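Local coordinates for uncharacterized protein Q64V53_BACFR (Bacteroides fragilis, PDB 2RA8) that is of unknown function but joins a WGR domain, probably a nucleic-acid-binding module, to a leucine-rich repeat domain, at residues 211-215 with 216-220. Sequence-based numbering, arbitrary orientation.
Sequences EDILG and SDLPN
Ser216 turns back on the last turn of helix 207-215 and bonds to two of its carbonyls. Its hydroxyl OG donates to Asp212 O at 2.6 Å. The donor sits above the carbonyl plane, 36° out of it. With chi1 at -57°, OG lies beside the backbone N, which lets hydroxyl and amide reach neighbouring carbonyls, of Asp212 and Ile213. The amide N of Ser216 donates to Ile213 O at 2.9 Å, from well above that carbonyl's plane. One residue earlier, Gly215 N makes the helical bond to Glu211 O at 2.8 Å.

A water bridges Gly215 and Asp217. It donates to Gly215 O at 2.8 Å and to Asp217 OD2 at 3.0 Å. The carboxylate of Asp212 serves another loop, where OD2 accepts from Ser186 OG and Ile187 N.

The apolar contact is slight: Ile213 CG2 meets Leu218 CD1 at 4.2 Å, both side chains buried.

The segment links helix 207-215 to strand 223-227 of the parallel sheet, in a chain that carries leucine-rich repeats. The buried serine hydroxyl is satisfied by a main-chain carbonyl at the helix end. The two donors of Ser216 probably help set the direction in which the chain leaves the helix, and the backbone bonds of Asp217 with Lys190 and Arg192 hold what follows.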
loop_
_atom_site.group_PDB
_atom_site.type_symbol
_atom_site.label_atom_id
_atom_site.label_comp_id
_atom_site.label_asym_id
_atom_site.label_seq_id
_atom_site.Cartn_x
_atom_site.Cartn_y
_atom_site.Cartn_z
ATOM N N GLU A 211 6.547 17.746 -25.313
ATOM C CA GLU A 211 7.133 18.115 -26.597
ATOM C C GLU A 211 8.039 17.033 -27.129
ATOM O O GLU A 211 8.151 16.846 -28.344
ATOM C CB GLU A 211 7.886 19.443 -26.476
ATOM C CG GLU A 211 6.955 20.613 -26.170
ATOM C CD GLU A 211 7.655 21.956 -26.194
ATOM O OE1 GLU A 211 8.039 22.405 -27.296
ATOM O OE2 GLU A 211 7.822 22.557 -25.110
ATOM N N ASP A 212 8.702 16.313 -26.230
ATOM C CA ASP A 212 9.549 15.209 -26.657
ATOM C C ASP A 212 8.666 14.164 -27.298
ATOM O O ASP A 212 8.991 13.622 -28.355
ATOM C CB ASP A 212 10.304 14.591 -25.476
ATOM C CG ASP A 212 11.468 15.448 -25.015
ATOM O OD1 ASP A 212 11.971 16.255 -25.829
ATOM O OD2 ASP A 212 11.892 15.307 -23.845
ATOM N N ILE A 213 7.526 13.890 -26.679
ATOM C CA ILE A 213 6.600 12.904 -27.225
ATOM C C ILE A 213 6.073 13.355 -28.572
ATOM O O ILE A 213 6.124 12.605 -29.547
ATOM C CB ILE A 213 5.430 12.665 -26.256
ATOM C CG1 ILE A 213 5.987 12.190 -24.912
ATOM C CG2 ILE A 213 4.475 11.640 -26.831
ATOM C CD1 ILE A 213 4.972 12.168 -23.795
ATOM N N LEU A 214 5.592 14.594 -28.645
ATOM C CA LEU A 214 5.054 15.136 -29.891
ATOM C C LEU A 214 6.111 15.140 -30.970
ATOM O O LEU A 214 5.811 14.959 -32.154
ATOM C CB LEU A 214 4.559 16.574 -29.686
ATOM C CG LEU A 214 3.617 16.891 -28.527
ATOM C CD1 LEU A 214 3.066 18.307 -28.699
ATOM C CD2 LEU A 214 2.485 15.897 -28.490
ATOM N N GLY A 215 7.357 15.350 -30.559
ATOM C CA GLY A 215 8.455 15.375 -31.511
ATOM C C GLY A 215 8.971 14.002 -31.899
ATOM O O GLY A 215 9.811 13.882 -32.794
ATOM N N SER A 216 8.479 12.966 -31.231
ATOM C CA SER A 216 8.916 11.604 -31.518
ATOM C C SER A 216 7.905 10.888 -32.354
ATOM O O SER A 216 6.735 11.263 -32.392
ATOM C CB SER A 216 9.105 10.817 -30.223
ATOM O OG SER A 216 10.020 11.462 -29.357
ATOM N N ASP A 217 8.353 9.845 -33.043
ATOM C CA ASP A 217 7.456 9.050 -33.862
ATOM C C ASP A 217 7.257 7.745 -33.136
ATOM O O ASP A 217 8.207 6.998 -32.902
ATOM C CB ASP A 217 8.062 8.809 -35.247
ATOM C CG ASP A 217 8.278 10.103 -36.017
ATOM O OD1 ASP A 217 7.285 10.834 -36.251
ATOM O OD2 ASP A 217 9.436 10.391 -36.384
ATOM N N LEU A 218 6.016 7.481 -32.752
ATOM C CA LEU A 218 5.677 6.264 -32.032
ATOM C C LEU A 218 4.540 5.579 -32.745
ATOM O O LEU A 218 3.469 5.379 -32.171
ATOM C CB LEU A 218 5.248 6.624 -30.591
ATOM C CG LEU A 218 6.214 7.528 -29.827
ATOM C CD1 LEU A 218 5.630 7.937 -28.487
ATOM C CD2 LEU A 218 7.531 6.789 -29.619
ATOM N N PRO A 219 4.751 5.183 -34.013
ATOM C CA PRO A 219 3.691 4.521 -34.776
ATOM C C PRO A 219 3.138 3.244 -34.201
ATOM O O PRO A 219 1.965 2.935 -34.395
ATOM C CB PRO A 219 4.340 4.294 -36.140
ATOM C CG PRO A 219 5.765 4.027 -35.775
ATOM C CD PRO A 219 6.035 5.110 -34.739
ATOM N N ASN A 220 3.966 2.479 -33.500
ATOM C CA ASN A 220 3.489 1.219 -32.935
ATOM C C ASN A 220 3.042 1.320 -31.497
ATOM O O ASN A 220 2.731 0.306 -30.879
ATOM C CB ASN A 220 4.565 0.142 -33.049
ATOM C CG ASN A 220 4.956 -0.137 -34.494
ATOM O OD1 ASN A 220 4.089 -0.255 -35.368
ATOM N ND2 ASN A 220 6.256 -0.253 -34.745
HETATM O O HOH W 1 11.042 11.921 -34.374
#